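Local structure of fiber protein 2 (Fowl adenovirus 1, 2VTW) at residues 149-154 against 167-172; 19-24 against 72-77; 47-52 against 189-194. The protein probably forms the spikes at the capsid vertices that attach the virion to a host receptor, this chain being one of three copies of its C-terminal head domain. One frame throughout, in Å; residues are numbered along the deposited sequence. Where two conformers were deposited one is given.

Contact 1 (149-154 against 167-172); sequences VRMQVT and IAFTFQ
Arg150 with Thr170 and Gln152 with Ala168 are the hydrogen-bonded pairs of this antiparallel hairpin, a worked example of how one pairing can serve two different faces. The four backbone bonds are nearly equal in length, 3.0 Å from Arg150 N to Thr170 O and 2.9 Å from Ala168 N to Gln152 O. Gln152 O is gripped twice: Ala168 N reaches it from one side of the carbonyl plane, and the hydroxyl Thr154 OG1, 2.9 Å from Gln152 O, from the opposite side. Gln152 NE2 donates in turn to Thr154 OG1 at 2.7 Å, a local link between two residues on the same strand.

The apolar contacts gather on the face of Val149, Met151, Phe169 and Phe171. Val149 CG1 stands almost on the normal through the Phe171 ring, a CH-pi contact with 4.2 Å from CG1 to the ring centroid. Val149 CG2 approaches Phe171 CD1 to 3.6 Å. Met151 makes an oblique Met-aromatic contact with Phe169, its SD lying 5.0 Å from the ring centroid, while Met151 CG packs 3.7 Å from Phe169 CD1.

Across the other face, two waters bridge the ends of Arg150 and Gln172, one joining NE to OE1 and the second NH2 to NE2. The Arg150 chain, bent at chi2 and chi3 (75° and 66°), brings its guanidinium back toward these waters, while NH1 binds Gly129 O.

Strand 129-140 continues the sheet beyond 149-154, and strand 71-76 beyond 167-172. The aromatic face packs on strand 185-197, whereas loop residues Tyr123 and Ser126 meet the polar one.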
loop_
_atom_site.group_PDB
_atom_site.type_symbol
_atom_site.label_atom_id
_atom_site.label_comp_id
_atom_site.label_asym_id
_atom_site.label_seq_id
_atom_site.Cartn_x
_atom_site.Cartn_y
_atom_site.Cartn_z
ATOM N N VAL A 149 9.377 -2.742 6.945
ATOM C CA VAL A 149 10.195 -1.882 6.101
ATOM C C VAL A 149 9.709 -0.426 6.159
ATOM O O VAL A 149 8.546 -0.137 5.822
ATOM C CB VAL A 149 10.178 -2.379 4.642
ATOM C CG1 VAL A 149 11.235 -1.634 3.822
ATOM C CG2 VAL A 149 10.412 -3.911 4.582
ATOM N N ARG A 150 10.587 0.470 6.611
ATOM C CA ARG A 150 10.377 1.921 6.507
ATOM C C ARG A 150 10.859 2.433 5.152
ATOM O O ARG A 150 11.957 2.118 4.723
ATOM C CB ARG A 150 11.098 2.648 7.626
ATOM C CG ARG A 150 10.809 4.165 7.691
ATOM C CD ARG A 150 9.458 4.440 8.242
ATOM N NE ARG A 150 9.345 4.037 9.636
ATOM C CZ ARG A 150 8.263 4.194 10.388
ATOM N NH1 ARG A 150 7.164 4.720 9.889
ATOM N NH2 ARG A 150 8.289 3.819 11.663
ATOM N N MET A 151 10.029 3.221 4.468
ATOM C CA MET A 151 10.365 3.710 3.140
ATOM C C MET A 151 10.331 5.255 3.116
ATOM O O MET A 151 9.323 5.876 3.489
ATOM C CB MET A 151 9.437 3.100 2.113
ATOM C CG MET A 151 9.377 1.559 2.167
ATOM S SD MET A 151 7.891 0.941 1.381
ATOM C CE MET A 151 7.719 -0.635 2.188
ATOM N N GLN A 152 11.460 5.856 2.704
ATOM C CA GLN A 152 11.675 7.281 2.839
ATOM C C GLN A 152 12.472 7.820 1.648
ATOM O O GLN A 152 13.654 7.484 1.464
ATOM C CB GLN A 152 12.404 7.582 4.142
ATOM C CG GLN A 152 12.637 9.081 4.444
ATOM C CD GLN A 152 13.719 9.259 5.486
ATOM O OE1 GLN A 152 13.507 9.012 6.673
ATOM N NE2 GLN A 152 14.907 9.657 5.043
ATOM N N VAL A 153 11.821 8.637 0.824
ATOM C CA VAL A 153 12.559 9.402 -0.191
ATOM C C VAL A 153 13.455 10.414 0.552
ATOM O O VAL A 153 12.997 11.156 1.422
ATOM C CB VAL A 153 11.629 10.102 -1.148
ATOM C CG1 VAL A 153 12.397 11.094 -2.033
ATOM C CG2 VAL A 153 10.901 9.075 -1.986
ATOM N N THR A 154 14.735 10.418 0.213
ATOM C CA THR A 154 15.756 11.092 1.014
ATOM C C THR A 154 16.749 11.815 0.101
ATOM O O THR A 154 17.152 11.264 -0.921
ATOM C CB THR A 154 16.581 10.047 1.827
ATOM O OG1 THR A 154 15.698 9.169 2.560
ATOM C CG2 THR A 154 17.516 10.734 2.755
ATOM N N ILE A 167 15.371 6.663 -2.840
ATOM C CA ILE A 167 14.506 5.988 -1.858
ATOM C C ILE A 167 15.312 5.058 -0.929
ATOM O O ILE A 167 15.911 4.113 -1.392
ATOM C CB ILE A 167 13.358 5.146 -2.545
ATOM C CG1 ILE A 167 12.733 5.905 -3.720
ATOM C CG2 ILE A 167 12.295 4.727 -1.460
ATOM C CD1 ILE A 167 11.923 5.070 -4.691
ATOM N N ALA A 168 15.302 5.334 0.370
ATOM C CA ALA A 168 15.884 4.453 1.375
ATOM C C ALA A 168 14.812 3.472 1.883
ATOM O O ALA A 168 13.706 3.894 2.258
ATOM C CB ALA A 168 16.457 5.252 2.535
ATOM N N PHE A 169 15.140 2.180 1.844
ATOM C CA PHE A 169 14.320 1.102 2.413
ATOM C C PHE A 169 15.089 0.535 3.579
ATOM O O PHE A 169 16.151 -0.037 3.371
ATOM C CB PHE A 169 14.117 -0.028 1.418
ATOM C CG PHE A 169 13.219 0.298 0.263
ATOM C CD1 PHE A 169 11.954 -0.237 0.182
ATOM C CD2 PHE A 169 13.668 1.085 -0.782
ATOM C CE1 PHE A 169 11.132 0.031 -0.888
ATOM C CE2 PHE A 169 12.834 1.370 -1.876
ATOM C CZ PHE A 169 11.575 0.858 -1.930
ATOM N N THR A 170 14.599 0.704 4.802
ATOM C CA THR A 170 15.253 0.091 5.958
ATOM C C THR A 170 14.413 -1.079 6.461
ATOM O O THR A 170 13.249 -0.908 6.865
ATOM C CB THR A 170 15.614 1.082 7.071
ATOM O OG1 THR A 170 16.494 2.105 6.564
ATOM C CG2 THR A 170 16.322 0.373 8.222
ATOM N N PHE A 171 15.025 -2.259 6.406
ATOM C CA PHE A 171 14.410 -3.522 6.805
ATOM C C PHE A 171 14.668 -3.731 8.273
ATOM O O PHE A 171 15.814 -3.792 8.694
ATOM C CB PHE A 171 14.986 -4.662 5.976
ATOM C CG PHE A 171 14.666 -4.547 4.511
ATOM C CD1 PHE A 171 13.696 -5.342 3.940
ATOM C CD2 PHE A 171 15.332 -3.635 3.699
ATOM C CE1 PHE A 171 13.373 -5.234 2.590
ATOM C CE2 PHE A 171 15.020 -3.514 2.338
ATOM C CZ PHE A 171 14.057 -4.310 1.780
ATOM N N GLN A 172 13.598 -3.830 9.054
ATOM C CA GLN A 172 13.693 -3.886 10.491
ATOM C C GLN A 172 13.255 -5.275 10.981
ATOM O O GLN A 172 12.045 -5.547 11.120
ATOM C CB GLN A 172 12.845 -2.779 11.094
ATOM C CG GLN A 172 13.079 -1.417 10.392
ATOM C CD GLN A 172 12.363 -0.262 11.036
ATOM O OE1 GLN A 172 12.760 0.897 10.862
ATOM N NE2 GLN A 172 11.311 -0.552 11.806
HETATM O O HOH W 1 11.965 3.537 11.077
HETATM O O HOH W 2 10.075 1.896 13.001
#

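Contact 2 (19-24 against 72-77); sequences GNFVSS and FTVWVS
A short antiparallel pairing in the beta-structured head joins the end of strand 4-23 to strand 71-76, and it illustrates how side chains can carry a contact where the backbone pairing is brief. Phe21 and Val74 make the main side-chain meeting. Val74 CG2 sits over one face of the Phe21 ring, 3.5 Å from its centroid and 15° off the ring normal, and comes to 3.4 Å from CD1. It is a close CH-pi contact, in which CG2 points at the ring while CG1 reaches Phe21 CE1 at the rim, 3.7 Å away. On the opposite face lies Gly19 C, 3.9 Å above the ring plane, because the Phe21 side chain folds back beside its own backbone N (chi1 -50°). The ring is thus enclosed between its own strand and Val74.

Val22 and Thr73 form the hydrogen-bonded pair. Thr73 N binds Val22 O at 3.0 Å, but the return bond from Val22 N to Thr73 O is weak, at 3.4 Å. Next along, Ser23 faces Phe72, whose CB touches Val22 O at 3.4 Å. Phe72 CG lies between backbone N and carbonyl carbon (chi1 72°), and the ring, with Phe21 CB 4.5 Å from Phe72 CD1, meets Phe29 edge-to-face and stacks on Phe171.

Beyond Phe21 the strands part, and Ser86 OG binds both Asn20 O and Trp75 N, bridging the divergence. The chemistry is consistent with a join made mainly by hydrophobic packing: one normal and one weak backbone bond set the register, while aromatic-aliphatic contact probably supplies much of the cohesion.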
loop_
_atom_site.group_PDB
_atom_site.type_symbol
_atom_site.label_atom_id
_atom_site.label_comp_id
_atom_site.label_asym_id
_atom_site.label_seq_id
_atom_site.Cartn_x
_atom_site.Cartn_y
_atom_site.Cartn_z
ATOM N N GLY A 19 24.306 -6.398 -4.847
ATOM C CA GLY A 19 23.849 -5.258 -4.074
ATOM C C GLY A 19 24.724 -5.011 -2.865
ATOM O O GLY A 19 25.180 -5.961 -2.234
ATOM N N ASN A 20 24.977 -3.734 -2.571
ATOM C CA ASN A 20 25.774 -3.326 -1.416
ATOM C C ASN A 20 24.850 -2.759 -0.353
ATOM O O ASN A 20 24.443 -1.590 -0.430
ATOM C CB ASN A 20 26.808 -2.248 -1.789
ATOM C CG ASN A 20 27.842 -2.730 -2.776
ATOM O OD1 ASN A 20 28.244 -3.892 -2.762
ATOM N ND2 ASN A 20 28.292 -1.827 -3.644
ATOM N N PHE A 21 24.514 -3.577 0.642
ATOM C CA PHE A 21 23.592 -3.173 1.685
ATOM C C PHE A 21 24.378 -2.970 2.963
ATOM O O PHE A 21 25.490 -3.471 3.096
ATOM C CB PHE A 21 22.488 -4.246 1.840
ATOM C CG PHE A 21 21.833 -4.656 0.520
ATOM C CD1 PHE A 21 21.679 -3.750 -0.516
ATOM C CD2 PHE A 21 21.346 -5.942 0.341
ATOM C CE1 PHE A 21 21.102 -4.115 -1.724
ATOM C CE2 PHE A 21 20.740 -6.313 -0.858
ATOM C CZ PHE A 21 20.619 -5.393 -1.896
ATOM N N VAL A 22 23.821 -2.237 3.908
ATOM C CA VAL A 22 24.549 -1.957 5.125
ATOM C C VAL A 22 23.683 -2.177 6.363
ATOM O O VAL A 22 22.521 -1.763 6.387
ATOM C CB VAL A 22 25.085 -0.505 5.121
ATOM C CG1 VAL A 22 25.983 -0.269 6.320
ATOM C CG2 VAL A 22 25.798 -0.211 3.823
ATOM N N SER A 23 24.272 -2.814 7.381
ATOM C CA SER A 23 23.610 -3.104 8.645
ATOM C C SER A 23 23.624 -1.878 9.547
ATOM O O SER A 23 24.461 -0.988 9.378
ATOM C CB SER A 23 24.320 -4.261 9.364
ATOM O OG SER A 23 25.268 -3.779 10.326
ATOM N N SER A 24 22.740 -1.852 10.538
ATOM C CA SER A 24 22.660 -0.718 11.465
ATOM C C SER A 24 23.923 -0.502 12.305
ATOM O O SER A 24 24.047 0.523 12.993
ATOM C CB SER A 24 21.442 -0.836 12.387
ATOM O OG SER A 24 21.445 -2.056 13.099
ATOM N N PHE A 72 18.712 -3.161 8.387
ATOM C CA PHE A 72 19.601 -2.907 7.266
ATOM C C PHE A 72 18.913 -2.103 6.175
ATOM O O PHE A 72 17.680 -2.182 6.009
ATOM C CB PHE A 72 20.215 -4.198 6.723
ATOM C CG PHE A 72 19.271 -5.096 5.978
ATOM C CD1 PHE A 72 19.036 -4.910 4.630
ATOM C CD2 PHE A 72 18.676 -6.183 6.617
ATOM C CE1 PHE A 72 18.197 -5.739 3.933
ATOM C CE2 PHE A 72 17.833 -7.033 5.927
ATOM C CZ PHE A 72 17.598 -6.822 4.583
ATOM N N THR A 73 19.710 -1.338 5.427
ATOM C CA THR A 73 19.177 -0.382 4.450
ATOM C C THR A 73 19.594 -0.752 3.045
ATOM O O THR A 73 20.748 -1.146 2.798
ATOM C CB THR A 73 19.625 1.052 4.779
ATOM O OG1 THR A 73 19.186 1.386 6.096
ATOM C CG2 THR A 73 19.094 2.083 3.760
ATOM N N VAL A 74 18.638 -0.639 2.138
ATOM C CA VAL A 74 18.853 -0.732 0.711
ATOM C C VAL A 74 18.422 0.622 0.081
ATOM O O VAL A 74 17.347 1.157 0.386
ATOM C CB VAL A 74 18.041 -1.896 0.098
ATOM C CG1 VAL A 74 18.145 -1.909 -1.454
ATOM C CG2 VAL A 74 18.537 -3.210 0.668
ATOM N N TRP A 75 19.297 1.184 -0.753
ATOM C CA TRP A 75 19.030 2.413 -1.501
ATOM C C TRP A 75 18.588 2.097 -2.909
ATOM O O TRP A 75 19.303 1.421 -3.634
ATOM C CB TRP A 75 20.300 3.282 -1.551
ATOM C CG TRP A 75 20.547 3.971 -0.275
ATOM C CD1 TRP A 75 21.369 3.572 0.719
ATOM C CD2 TRP A 75 19.933 5.193 0.168
ATOM N NE1 TRP A 75 21.310 4.464 1.761
ATOM C CE2 TRP A 75 20.428 5.465 1.446
ATOM C CE3 TRP A 75 18.989 6.059 -0.383
ATOM C CZ2 TRP A 75 20.039 6.588 2.168
ATOM C CZ3 TRP A 75 18.606 7.163 0.329
ATOM C CH2 TRP A 75 19.129 7.429 1.583
ATOM N N VAL A 76 17.400 2.547 -3.307
ATOM C CA VAL A 76 17.014 2.476 -4.728
ATOM C C VAL A 76 17.323 3.824 -5.376
ATOM O O VAL A 76 16.923 4.891 -4.854
ATOM C CB VAL A 76 15.543 2.093 -4.947
ATOM C CG1 VAL A 76 15.144 2.250 -6.405
ATOM C CG2 VAL A 76 15.322 0.661 -4.491
ATOM N N SER A 77 18.029 3.758 -6.509
ATOM C CA SER A 77 18.579 4.943 -7.175
ATOM C C SER A 77 18.218 4.906 -8.624
ATOM O O SER A 77 18.125 3.830 -9.199
ATOM C CB SER A 77 20.096 5.002 -7.009
ATOM O OG SER A 77 20.649 6.145 -7.648
#

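Contact 3 (47-52 against 189-194); sequences SLYVKV and IGPVVH
The Tyr49 ring and the Pro191 ring run alongside each other, and Pro191 covers one face of the tyrosine: its CB is 4.1 Å from the Tyr49 ring centroid and 27° off the normal, a CH-pi contact, and CA lies above the rim of the same face. The phenol oxygen takes part as well, with Tyr49 OH 3.6 Å from Pro191 CG. Along one side of the ring, Tyr49 CE1 comes to 3.3 Å from Pro191 N, and the peptide carbon of Gly190 and the carbonyl oxygen of Ile189 approach obliquely. Tyr49 reaches across because its CG is turned away from its own carbonyl carbon (chi1 -63°), which swings the ring over the opposing strand.

That strand is distorted exactly there. The peptide between Gly190 and Pro191 is cis, and Gly190 adopts phi 138°, a backbone region open chiefly to glycine; its CA lies against the tyrosine ring. Two hydrogen-bonded pairs flank the irregularity. Leu48 and Val192 exchange backbone bonds, 2.9 Å for Val192 N to Leu48 O, and so do Val50 and Ile189, 3.0 Å for Val50 N to Ile189 O. On their face Val50 CB touches Ile189 CG2 at 3.7 Å, and this inward side packs on Phe169 and Phe171. On the outward side Ser47 OG meets Pro191 CB at 3.6 Å, and Pro197 of the third subunit packs against both residues.

The one-residue slip of register between Leu48 and Val50 defines a beta bulge. Here it interrupts an antiparallel sheet pairing of the head, and offers its Tyr49 and Pro191 side to a neighbouring chain of the trimer.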
loop_
_atom_site.group_PDB
_atom_site.type_symbol
_atom_site.label_atom_id
_atom_site.label_comp_id
_atom_site.label_asym_id
_atom_site.label_seq_id
_atom_site.Cartn_x
_atom_site.Cartn_y
_atom_site.Cartn_z
ATOM N N SER A 47 8.489 -1.947 -6.921
ATOM C CA SER A 47 8.428 -3.303 -6.346
ATOM C C SER A 47 9.838 -3.847 -6.182
ATOM O O SER A 47 10.616 -3.887 -7.144
ATOM C CB SER A 47 7.602 -4.235 -7.225
ATOM O OG SER A 47 7.694 -5.577 -6.762
ATOM N N LEU A 48 10.160 -4.250 -4.957
ATOM C CA LEU A 48 11.497 -4.686 -4.578
ATOM C C LEU A 48 11.520 -6.044 -3.824
ATOM O O LEU A 48 10.921 -6.164 -2.763
ATOM C CB LEU A 48 12.147 -3.617 -3.687
ATOM C CG LEU A 48 13.560 -3.904 -3.190
ATOM C CD1 LEU A 48 14.518 -3.878 -4.401
ATOM C CD2 LEU A 48 14.010 -2.933 -2.103
ATOM N N TYR A 49 12.212 -7.046 -4.360
ATOM C CA TYR A 49 12.572 -8.240 -3.587
ATOM C C TYR A 49 14.045 -8.166 -3.149
ATOM O O TYR A 49 14.900 -7.681 -3.906
ATOM C CB TYR A 49 12.405 -9.503 -4.395
ATOM C CG TYR A 49 11.015 -9.862 -4.875
ATOM C CD1 TYR A 49 10.161 -10.673 -4.101
ATOM C CD2 TYR A 49 10.580 -9.459 -6.115
ATOM C CE1 TYR A 49 8.910 -11.036 -4.569
ATOM C CE2 TYR A 49 9.355 -9.800 -6.572
ATOM C CZ TYR A 49 8.516 -10.585 -5.806
ATOM O OH TYR A 49 7.277 -10.903 -6.339
ATOM N N VAL A 50 14.344 -8.638 -1.939
ATOM C CA VAL A 50 15.719 -8.715 -1.415
ATOM C C VAL A 50 15.966 -10.135 -0.877
ATOM O O VAL A 50 15.105 -10.698 -0.179
ATOM C CB VAL A 50 15.977 -7.668 -0.280
ATOM C CG1 VAL A 50 17.286 -7.955 0.486
ATOM C CG2 VAL A 50 16.030 -6.254 -0.843
ATOM N N LYS A 51 17.124 -10.720 -1.198
ATOM C CA LYS A 51 17.550 -12.005 -0.567
ATOM C C LYS A 51 19.012 -11.921 -0.080
ATOM O O LYS A 51 19.873 -11.406 -0.789
ATOM C CB LYS A 51 17.319 -13.178 -1.520
ATOM C CG LYS A 51 17.537 -14.554 -0.894
ATOM C CD LYS A 51 17.340 -15.643 -1.931
ATOM C CE LYS A 51 17.621 -17.023 -1.363
ATOM N NZ LYS A 51 17.123 -18.015 -2.348
ATOM N N VAL A 52 19.262 -12.374 1.153
ATOM C CA VAL A 52 20.593 -12.407 1.738
ATOM C C VAL A 52 20.929 -13.866 2.122
ATOM O O VAL A 52 20.167 -14.511 2.847
ATOM C CB VAL A 52 20.695 -11.494 2.976
ATOM C CG1 VAL A 52 22.152 -11.322 3.409
ATOM C CG2 VAL A 52 20.061 -10.132 2.694
ATOM N N ILE A 189 12.689 -11.699 1.026
ATOM C CA ILE A 189 11.600 -10.805 1.410
ATOM C C ILE A 189 11.068 -10.123 0.183
ATOM O O ILE A 189 11.835 -9.743 -0.705
ATOM C CB ILE A 189 12.065 -9.745 2.431
ATOM C CG1 ILE A 189 10.913 -8.809 2.830
ATOM C CG2 ILE A 189 13.201 -8.933 1.854
ATOM C CD1 ILE A 189 11.187 -7.981 4.061
ATOM N N GLY A 190 9.742 -9.987 0.147
ATOM C CA GLY A 190 9.050 -9.213 -0.875
ATOM C C GLY A 190 7.797 -9.891 -1.381
ATOM O O GLY A 190 7.439 -10.976 -0.910
ATOM N N PRO A 191 7.135 -9.269 -2.369
ATOM C CA PRO A 191 7.514 -7.963 -2.943
ATOM C C PRO A 191 7.210 -6.813 -1.986
ATOM O O PRO A 191 6.129 -6.769 -1.391
ATOM C CB PRO A 191 6.661 -7.859 -4.210
ATOM C CG PRO A 191 5.500 -8.772 -3.982
ATOM C CD PRO A 191 5.936 -9.827 -2.997
ATOM N N VAL A 192 8.193 -5.940 -1.780
ATOM C CA VAL A 192 8.008 -4.747 -0.976
ATOM C C VAL A 192 7.615 -3.648 -1.941
ATOM O O VAL A 192 8.419 -3.305 -2.814
ATOM C CB VAL A 192 9.284 -4.381 -0.253
ATOM C CG1 VAL A 192 9.105 -3.072 0.534
ATOM C CG2 VAL A 192 9.731 -5.542 0.665
ATOM N N VAL A 193 6.389 -3.116 -1.825
ATOM C CA VAL A 193 5.888 -2.176 -2.824
ATOM C C VAL A 193 5.770 -0.810 -2.178
ATOM O O VAL A 193 5.202 -0.662 -1.080
ATOM C CB VAL A 193 4.577 -2.622 -3.515
ATOM C CG1 VAL A 193 4.134 -1.618 -4.529
ATOM C CG2 VAL A 193 4.721 -3.999 -4.189
ATOM N N HIS A 194 6.379 0.180 -2.836
ATOM C CA HIS A 194 6.388 1.565 -2.384
ATOM C C HIS A 194 5.792 2.422 -3.460
ATOM O O HIS A 194 6.084 2.214 -4.625
ATOM C CB HIS A 194 7.820 2.025 -2.144
ATOM C CG HIS A 194 7.922 3.430 -1.661
ATOM N ND1 HIS A 194 8.506 4.425 -2.409
ATOM C CD2 HIS A 194 7.469 4.022 -0.530
ATOM C CE1 HIS A 194 8.454 5.559 -1.737
ATOM N NE2 HIS A 194 7.825 5.344 -0.597
#

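How the contacts relate
All three contacts are antiparallel strand pairings, largely buried, yet their surroundings differ. Contacts 1 and 2 are joined edge to edge, since strands 163-173 and 71-76 are neighbours in the sheet, with Phe72 O accepting from Phe171 N. Contact 3 packs against both through its inward side chains: Val192 meets Met151 and Phe169 of contact 1, and Val50 meets Phe171 of contact 1 and Phe21, Phe72 and Val74 of contact 2. Contact 2 lies wholly within the subunit, whereas contact 3 turns its bulged side to the third subunit and Arg150 of contact 1 meets the second. Regular bonding and water bridges thus mark contact 1, a methyl-on-ring CH-pi contact contact 2, and a cis-proline irregularity contact 3.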